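Chromosome partition protein Smc (PDB 3KTA) probably hydrolyses ATP through an ABC-type head domain, part of which is this N-terminal piece, to condense and partition chromosomes. Local coordinates at residues Ile46-Ser54 and Val100-Pro108; Pro2-Lys10 and Lys19-Gly27. All coordinates share one frame; numbering follows the deposited sequence.

Contact 1 (Ile46-Ser54 and Val100-Pro108); sequences ILFVLGGLS and VVIRRRVYP
Arg-104 lays its guanidinium flat on the ring of Phe-48, centres 4.3 Å apart and planes only 4° from parallel. The aliphatic part of the arginine shares the same ring face: its CD sits 3.5 Å from the ring centroid of Phe-48, over the centre of the face. CG leaves anti to the backbone N (chi1 -176°) and the chain runs extended to NE, which carries NH1 over the rim of the ring to the end of helix 39-49. There NH1 makes two nearly straight bonds, both in the guanidinium plane: one to Phe-48 O (2.9 Å), arriving on a lone pair, and one, tilted from the carbonyl plane, to Gly-52 O (2.8 Å) just after the helix. Phe-48 O also accepts from Gly-51 N, the C-prime residue of the Schellman motif that ends this helix. Val-106 CG1 meets Phe-48 CZ obliquely at 3.7 Å, while on the other flank Val-49 CG2 packs on Ile-102 CG2 at 4.1 Å. The helix that follows the Walker A loop is thus pinned by its C-terminal end to strand 99-106. Ser-112 takes the NE hydrogen of Arg-104. Held by two carbonyls where the negative end of the helix dipole probably adds to the pull, and by an aromatic face, this buried cation would probably keep its charge.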
loop_
_atom_site.group_PDB
_atom_site.type_symbol
_atom_site.label_atom_id
_atom_site.label_comp_id
_atom_site.label_asym_id
_atom_site.label_seq_id
_atom_site.Cartn_x
_atom_site.Cartn_y
_atom_site.Cartn_z
ATOM N N ILE A 46 3.832 9.716 0.502
ATOM C CA ILE A 46 2.394 9.534 0.337
ATOM C C ILE A 46 1.656 9.638 1.677
ATOM O O ILE A 46 0.661 10.350 1.781
ATOM C CB ILE A 46 2.080 8.208 -0.368
ATOM C CG1 ILE A 46 2.691 8.223 -1.774
ATOM C CG2 ILE A 46 0.554 7.951 -0.383
ATOM C CD1 ILE A 46 2.647 6.869 -2.473
ATOM N N LEU A 47 2.146 8.941 2.701
ATOM C CA LEU A 47 1.554 9.054 4.032
ATOM C C LEU A 47 1.507 10.519 4.486
ATOM O O LEU A 47 0.503 10.994 5.058
ATOM C CB LEU A 47 2.382 8.259 5.048
ATOM C CG LEU A 47 2.357 6.740 4.881
ATOM C CD1 LEU A 47 3.214 6.083 5.958
ATOM C CD2 LEU A 47 0.943 6.236 4.949
ATOM N N PHE A 48 2.607 11.224 4.240
ATOM C CA PHE A 48 2.765 12.607 4.697
ATOM C C PHE A 48 1.771 13.543 4.026
ATOM O O PHE A 48 1.050 14.293 4.699
ATOM C CB PHE A 48 4.193 13.059 4.398
ATOM C CG PHE A 48 4.459 14.504 4.701
ATOM C CD1 PHE A 48 4.622 14.930 6.005
ATOM C CD2 PHE A 48 4.592 15.420 3.671
ATOM C CE1 PHE A 48 4.896 16.276 6.281
ATOM C CE2 PHE A 48 4.874 16.754 3.939
ATOM C CZ PHE A 48 5.025 17.169 5.244
ATOM N N VAL A 49 1.725 13.495 2.699
ATOM C CA VAL A 49 0.887 14.442 1.958
ATOM C C VAL A 49 -0.604 14.173 2.166
ATOM O O VAL A 49 -1.426 15.089 2.041
ATOM C CB VAL A 49 1.260 14.470 0.457
ATOM C CG1 VAL A 49 0.828 13.177 -0.237
ATOM C CG2 VAL A 49 0.651 15.710 -0.214
ATOM N N LEU A 50 -0.955 12.939 2.525
ATOM C CA LEU A 50 -2.350 12.578 2.778
ATOM C C LEU A 50 -2.748 12.824 4.232
ATOM O O LEU A 50 -3.819 12.403 4.681
ATOM C CB LEU A 50 -2.618 11.117 2.392
ATOM C CG LEU A 50 -2.377 10.791 0.919
ATOM C CD1 LEU A 50 -2.712 9.320 0.632
ATOM C CD2 LEU A 50 -3.155 11.723 -0.001
ATOM N N GLY A 51 -1.867 13.492 4.968
ATOM C CA GLY A 51 -2.246 14.033 6.266
ATOM C C GLY A 51 -1.741 13.281 7.475
ATOM O O GLY A 51 -2.197 13.528 8.594
ATOM N N GLY A 52 -0.796 12.370 7.265
ATOM C CA GLY A 52 -0.258 11.578 8.356
ATOM C C GLY A 52 0.171 12.423 9.543
ATOM O O GLY A 52 0.960 13.355 9.405
ATOM N N LEU A 53 -0.340 12.080 10.722
ATOM C CA LEU A 53 -0.000 12.813 11.936
ATOM C C LEU A 53 0.978 12.043 12.813
ATOM O O LEU A 53 1.465 12.573 13.811
ATOM C CB LEU A 53 -1.258 13.134 12.750
ATOM C CG LEU A 53 -2.185 14.244 12.248
ATOM C CD1 LEU A 53 -3.265 14.506 13.282
ATOM C CD2 LEU A 53 -1.403 15.517 11.954
ATOM N N SER A 54 1.260 10.797 12.444
ATOM C CA SER A 54 2.179 9.962 13.227
ATOM C C SER A 54 3.589 9.954 12.653
ATOM O O SER A 54 3.869 9.252 11.678
ATOM C CB SER A 54 1.657 8.531 13.318
ATOM O OG SER A 54 2.602 7.691 13.963
ATOM N N VAL A 100 -6.800 16.855 -9.132
ATOM C CA VAL A 100 -6.850 17.291 -7.744
ATOM C C VAL A 100 -5.437 17.249 -7.198
ATOM O O VAL A 100 -4.819 16.182 -7.174
ATOM C CB VAL A 100 -7.761 16.386 -6.888
ATOM C CG1 VAL A 100 -7.611 16.699 -5.390
ATOM C CG2 VAL A 100 -9.231 16.518 -7.341
ATOM N N VAL A 101 -4.926 18.406 -6.778
ATOM C CA VAL A 101 -3.543 18.513 -6.316
ATOM C C VAL A 101 -3.581 18.855 -4.840
ATOM O O VAL A 101 -4.197 19.852 -4.431
ATOM C CB VAL A 101 -2.764 19.622 -7.077
ATOM C CG1 VAL A 101 -1.281 19.674 -6.627
ATOM C CG2 VAL A 101 -2.841 19.406 -8.585
ATOM N N ILE A 102 -2.915 18.039 -4.033
ATOM C CA ILE A 102 -2.797 18.305 -2.611
ATOM C C ILE A 102 -1.320 18.505 -2.277
ATOM O O ILE A 102 -0.465 17.757 -2.754
ATOM C CB ILE A 102 -3.381 17.157 -1.779
ATOM C CG1 ILE A 102 -4.891 17.043 -2.014
ATOM C CG2 ILE A 102 -3.080 17.353 -0.312
ATOM C CD1 ILE A 102 -5.504 15.771 -1.434
ATOM N N ARG A 103 -1.019 19.535 -1.488
ATOM C CA ARG A 103 0.361 19.821 -1.109
ATOM C C ARG A 103 0.422 20.010 0.395
ATOM O O ARG A 103 -0.471 20.619 0.981
ATOM C CB ARG A 103 0.879 21.087 -1.810
ATOM C CG ARG A 103 2.292 21.478 -1.408
ATOM C CD ARG A 103 2.986 22.261 -2.519
ATOM N NE ARG A 103 2.252 23.464 -2.900
ATOM C CZ ARG A 103 2.557 24.691 -2.483
ATOM N NH1 ARG A 103 3.579 24.884 -1.655
ATOM N NH2 ARG A 103 1.832 25.728 -2.893
ATOM N N ARG A 104 1.474 19.476 1.009
ATOM C CA ARG A 104 1.725 19.670 2.427
ATOM C C ARG A 104 3.168 20.100 2.616
ATOM O O ARG A 104 4.090 19.522 2.025
ATOM C CB ARG A 104 1.471 18.393 3.231
ATOM C CG ARG A 104 1.624 18.597 4.721
ATOM C CD ARG A 104 1.540 17.280 5.479
ATOM N NE ARG A 104 1.745 17.446 6.921
ATOM C CZ ARG A 104 1.620 16.459 7.801
ATOM N NH1 ARG A 104 1.295 15.238 7.382
ATOM N NH2 ARG A 104 1.822 16.682 9.101
ATOM N N ARG A 105 3.364 21.112 3.448
ATOM C CA ARG A 105 4.711 21.574 3.752
ATOM C C ARG A 105 4.871 21.587 5.267
ATOM O O ARG A 105 4.010 22.102 5.976
ATOM C CB ARG A 105 4.923 22.977 3.167
ATOM C CG ARG A 105 6.268 23.592 3.477
ATOM C CD ARG A 105 6.344 25.023 2.956
ATOM N NE ARG A 105 6.339 25.111 1.502
ATOM C CZ ARG A 105 6.483 26.251 0.833
ATOM N NH1 ARG A 105 6.626 27.384 1.501
ATOM N NH2 ARG A 105 6.471 26.263 -0.492
ATOM N N VAL A 106 5.953 21.001 5.774
ATOM C CA VAL A 106 6.226 21.054 7.208
ATOM C C VAL A 106 7.495 21.858 7.467
ATOM O O VAL A 106 8.479 21.728 6.746
ATOM C CB VAL A 106 6.379 19.648 7.833
ATOM C CG1 VAL A 106 7.582 18.932 7.239
ATOM C CG2 VAL A 106 6.513 19.756 9.340
ATOM N N TYR A 107 7.460 22.684 8.508
ATOM C CA TYR A 107 8.583 23.540 8.861
ATOM C C TYR A 107 9.377 22.990 10.037
ATOM O O TYR A 107 8.899 22.122 10.761
ATOM C CB TYR A 107 8.074 24.947 9.186
ATOM C CG TYR A 107 7.601 25.693 7.965
ATOM C CD1 TYR A 107 6.282 25.606 7.539
ATOM C CD2 TYR A 107 8.480 26.463 7.220
ATOM C CE1 TYR A 107 5.854 26.289 6.414
ATOM C CE2 TYR A 107 8.063 27.147 6.101
ATOM C CZ TYR A 107 6.746 27.057 5.701
ATOM O OH TYR A 107 6.334 27.743 4.582
ATOM N N PRO A 108 10.603 23.509 10.237
ATOM C CA PRO A 108 11.444 23.038 11.342
ATOM C C PRO A 108 10.764 23.096 12.711
ATOM O O PRO A 108 11.144 22.339 13.603
ATOM C CB PRO A 108 12.644 23.982 11.283
ATOM C CG PRO A 108 12.738 24.376 9.860
ATOM C CD PRO A 108 11.322 24.444 9.356
#

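Contact 2 (Pro2-Lys10 and Lys19-Gly27); sequences PYIEKLELK and KVVIPFSKG
Lys-26 runs its extended chain over one face of the Tyr-3 ring, CG lying 3.6 Å from the ring centroid of Tyr-3 and 7° off the normal. Tyr-3 turns its ring there by placing CG between its own backbone N and carbonyl carbon (chi1 59°). An alanine here removes that face, and the methylene chain of Lys-26 would probably lose its support and be left freer to swing. Further along, Ile-4 CG2 lies 3.7 Å from Phe-24 CD2, and Leu-7 comes at the edge of the same ring, CD1 to Phe-24 CE2 3.9 Å. These side chains ride on the antiparallel hairpin of strands 3-10 and 20-23 in the ATPase head, strand 20-23 being the outermost strand of the sheet within this chain. Leu-7 pairs with Ile-22 and Leu-9 with Val-20 through two backbone bonds each, and Phe-24 N adds a bond to Glu-5 O at 3.0 Å. Across the face bearing Lys-6, Glu-8 and Val-21, Lys-6 NZ makes a salt bridge to Glu-8 OE2 (3.2 Å), on the anti side and out of the carboxylate plane, whereas water 4 links Glu-8 OE1 to Lys-19 NZ. Tyr-85 also bonds Glu-8 OE1, and Glu-5 and Lys-6 form a classic beta bulge facing it. On the other face, Ile-42 and Ile-46 of helix 39-49 cover Leu-7.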
loop_
_atom_site.group_PDB
_atom_site.type_symbol
_atom_site.label_atom_id
_atom_site.label_comp_id
_atom_site.label_asym_id
_atom_site.label_seq_id
_atom_site.Cartn_x
_atom_site.Cartn_y
_atom_site.Cartn_z
ATOM N N PRO A 2 -10.165 7.730 -8.480
ATOM C CA PRO A 2 -9.008 8.539 -8.901
ATOM C C PRO A 2 -7.720 7.725 -8.845
ATOM O O PRO A 2 -7.734 6.604 -8.347
ATOM C CB PRO A 2 -8.962 9.664 -7.858
ATOM C CG PRO A 2 -10.306 9.627 -7.159
ATOM C CD PRO A 2 -10.724 8.191 -7.198
ATOM N N TYR A 3 -6.630 8.275 -9.356
ATOM C CA TYR A 3 -5.335 7.603 -9.210
ATOM C C TYR A 3 -4.236 8.632 -9.192
ATOM O O TYR A 3 -4.431 9.778 -9.609
ATOM C CB TYR A 3 -5.093 6.578 -10.320
ATOM C CG TYR A 3 -5.105 7.109 -11.729
ATOM C CD1 TYR A 3 -6.288 7.135 -12.469
ATOM C CD2 TYR A 3 -3.940 7.560 -12.336
ATOM C CE1 TYR A 3 -6.305 7.605 -13.774
ATOM C CE2 TYR A 3 -3.951 8.029 -13.651
ATOM C CZ TYR A 3 -5.140 8.048 -14.351
ATOM O OH TYR A 3 -5.137 8.512 -15.648
ATOM N N ILE A 4 -3.076 8.212 -8.706
ATOM C CA ILE A 4 -1.940 9.105 -8.561
ATOM C C ILE A 4 -1.180 9.258 -9.879
ATOM O O ILE A 4 -0.711 8.281 -10.457
ATOM C CB ILE A 4 -0.978 8.602 -7.469
ATOM C CG1 ILE A 4 -1.723 8.389 -6.150
ATOM C CG2 ILE A 4 0.210 9.581 -7.301
ATOM C CD1 ILE A 4 -0.868 7.661 -5.084
ATOM N N GLU A 5 -1.091 10.486 -10.375
ATOM C CA GLU A 5 -0.316 10.730 -11.587
ATOM C C GLU A 5 1.160 10.874 -11.244
ATOM O O GLU A 5 2.024 10.283 -11.898
ATOM C CB GLU A 5 -0.872 11.955 -12.332
ATOM C CG GLU A 5 -2.274 11.676 -12.833
ATOM C CD GLU A 5 -2.785 12.686 -13.822
ATOM O OE1 GLU A 5 -2.697 13.897 -13.520
ATOM O OE2 GLU A 5 -3.294 12.252 -14.887
ATOM N N LYS A 6 1.445 11.624 -10.188
ATOM C CA LYS A 6 2.826 11.838 -9.773
ATOM C C LYS A 6 2.912 12.433 -8.376
ATOM O O LYS A 6 1.928 12.984 -7.854
ATOM C CB LYS A 6 3.557 12.766 -10.756
ATOM C CG LYS A 6 2.998 14.203 -10.783
ATOM C CD LYS A 6 3.794 15.071 -11.746
ATOM C CE LYS A 6 3.232 16.495 -11.755
ATOM N NZ LYS A 6 3.989 17.395 -12.680
ATOM N N LEU A 7 4.104 12.317 -7.788
ATOM C CA LEU A 7 4.505 13.058 -6.598
ATOM C C LEU A 7 5.599 14.061 -6.951
ATOM O O LEU A 7 6.404 13.835 -7.860
ATOM C CB LEU A 7 5.098 12.126 -5.542
ATOM C CG LEU A 7 4.179 11.123 -4.871
ATOM C CD1 LEU A 7 5.011 10.067 -4.167
ATOM C CD2 LEU A 7 3.253 11.832 -3.874
ATOM N N GLU A 8 5.630 15.159 -6.214
ATOM C CA GLU A 8 6.747 16.102 -6.250
ATOM C C GLU A 8 7.268 16.267 -4.827
ATOM O O GLU A 8 6.520 16.662 -3.932
ATOM C CB GLU A 8 6.299 17.449 -6.833
ATOM C CG GLU A 8 6.099 17.390 -8.333
ATOM C CD GLU A 8 5.551 18.670 -8.920
ATOM O OE1 GLU A 8 5.178 19.574 -8.146
ATOM O OE2 GLU A 8 5.467 18.741 -10.162
ATOM N N LEU A 9 8.541 15.924 -4.621
ATOM C CA LEU A 9 9.176 16.001 -3.307
ATOM C C LEU A 9 10.210 17.118 -3.299
ATOM O O LEU A 9 11.061 17.171 -4.178
ATOM C CB LEU A 9 9.912 14.697 -2.989
ATOM C CG LEU A 9 9.085 13.509 -2.485
ATOM C CD1 LEU A 9 8.020 13.103 -3.468
ATOM C CD2 LEU A 9 10.027 12.319 -2.190
ATOM N N LYS A 10 10.153 17.975 -2.289
ATOM C CA LYS A 10 11.194 18.976 -2.089
ATOM C C LYS A 10 11.621 19.013 -0.625
ATOM O O LYS A 10 10.817 19.313 0.266
ATOM C CB LYS A 10 10.712 20.361 -2.538
ATOM C CG LYS A 10 11.779 21.448 -2.327
ATOM C CD LYS A 10 11.284 22.837 -2.681
ATOM C CE LYS A 10 12.337 23.865 -2.295
ATOM N NZ LYS A 10 11.892 25.261 -2.542
ATOM N N LYS A 19 13.514 19.975 -6.172
ATOM C CA LYS A 19 12.250 19.281 -6.410
ATOM C C LYS A 19 12.465 18.013 -7.233
ATOM O O LYS A 19 13.061 18.055 -8.307
ATOM C CB LYS A 19 11.244 20.228 -7.074
ATOM C CG LYS A 19 9.807 19.700 -7.142
ATOM C CD LYS A 19 8.801 20.834 -7.390
ATOM C CE LYS A 19 8.737 21.801 -6.202
ATOM N NZ LYS A 19 7.625 22.799 -6.326
ATOM N N VAL A 20 11.995 16.887 -6.695
ATOM C CA VAL A 20 12.082 15.582 -7.342
ATOM C C VAL A 20 10.678 15.199 -7.830
ATOM O O VAL A 20 9.739 15.223 -7.048
ATOM C CB VAL A 20 12.568 14.493 -6.332
ATOM C CG1 VAL A 20 12.446 13.099 -6.932
ATOM C CG2 VAL A 20 14.011 14.746 -5.904
ATOM N N VAL A 21 10.546 14.864 -9.116
ATOM C CA VAL A 21 9.282 14.398 -9.692
ATOM C C VAL A 21 9.273 12.877 -9.797
ATOM O O VAL A 21 10.196 12.283 -10.345
ATOM C CB VAL A 21 9.054 14.978 -11.113
ATOM C CG1 VAL A 21 7.768 14.428 -11.732
ATOM C CG2 VAL A 21 9.024 16.504 -11.065
ATOM N N ILE A 22 8.221 12.249 -9.280
ATOM C CA ILE A 22 8.103 10.798 -9.334
ATOM C C ILE A 22 6.767 10.405 -9.960
ATOM O O ILE A 22 5.721 10.543 -9.319
ATOM C CB ILE A 22 8.200 10.180 -7.930
ATOM C CG1 ILE A 22 9.452 10.680 -7.203
ATOM C CG2 ILE A 22 8.160 8.639 -8.020
ATOM C CD1 ILE A 22 9.586 10.144 -5.783
ATOM N N PRO A 23 6.792 9.925 -11.215
ATOM C CA PRO A 23 5.568 9.609 -11.954
ATOM C C PRO A 23 5.167 8.161 -11.744
ATOM O O PRO A 23 6.036 7.317 -11.516
ATOM C CB PRO A 23 5.992 9.792 -13.413
ATOM C CG PRO A 23 7.435 9.384 -13.412
ATOM C CD PRO A 23 7.995 9.649 -12.022
ATOM N N PHE A 24 3.871 7.884 -11.836
ATOM C CA PHE A 24 3.355 6.527 -11.683
ATOM C C PHE A 24 2.459 6.133 -12.853
ATOM O O PHE A 24 1.776 6.973 -13.435
ATOM C CB PHE A 24 2.548 6.398 -10.393
ATOM C CG PHE A 24 3.345 6.659 -9.171
ATOM C CD1 PHE A 24 4.215 5.698 -8.680
ATOM C CD2 PHE A 24 3.247 7.871 -8.507
ATOM C CE1 PHE A 24 4.980 5.939 -7.539
ATOM C CE2 PHE A 24 4.005 8.116 -7.364
ATOM C CZ PHE A 24 4.872 7.155 -6.880
ATOM N N SER A 25 2.462 4.850 -13.202
ATOM C CA SER A 25 1.477 4.334 -14.142
ATOM C C SER A 25 0.099 4.338 -13.486
ATOM O O SER A 25 -0.010 4.136 -12.289
ATOM C CB SER A 25 1.828 2.893 -14.534
ATOM O OG SER A 25 0.768 2.323 -15.286
ATOM N N LYS A 26 -0.957 4.548 -14.268
ATOM C CA LYS A 26 -2.321 4.367 -13.763
ATOM C C LYS A 26 -2.541 2.932 -13.271
ATOM O O LYS A 26 -3.399 2.678 -12.421
ATOM C CB LYS A 26 -3.326 4.697 -14.868
ATOM C CG LYS A 26 -4.740 4.284 -14.574
ATOM C CD LYS A 26 -5.629 4.613 -15.759
ATOM C CE LYS A 26 -7.060 4.158 -15.525
ATOM N NZ LYS A 26 -7.930 4.645 -16.637
ATOM N N GLY A 27 -1.741 2.010 -13.797
ATOM C CA GLY A 27 -1.841 0.604 -13.448
ATOM C C GLY A 27 -0.841 0.182 -12.386
ATOM O O GLY A 27 -0.938 0.585 -11.227
HETATM O O HOH W 1 -8.124 8.036 -17.147
HETATM O O HOH W 2 -0.771 7.640 -13.395
HETATM O O HOH W 3 2.606 9.470 -14.732
HETATM O O HOH W 4 5.312 21.001 -5.957
#

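The two contacts follow one another along the chain, contact 2 first, and their centres lie 14 Å apart. Helix 39-49 joins them: Ile-46 CG1 touches Leu-7 CD1 at 3.8 Å, and the helix goes on from there into contact 1. Both contacts reach the same sheet, with strand 80-87 between strands 3-10 and 99-106. The ATP-binding residues Ala-34 to Asn-41 run into the start of that helix, and neither contact includes them. From the side chain of Asn-41, that of Leu-9 in contact 2 is about 6 Å away and that of Phe-48 in contact 1 about 10 Å. Bound bis(adenosine)-5'-pentaphosphate lies about 9 Å from the Leu-9 side chain and about 10 Å from that of Val-106.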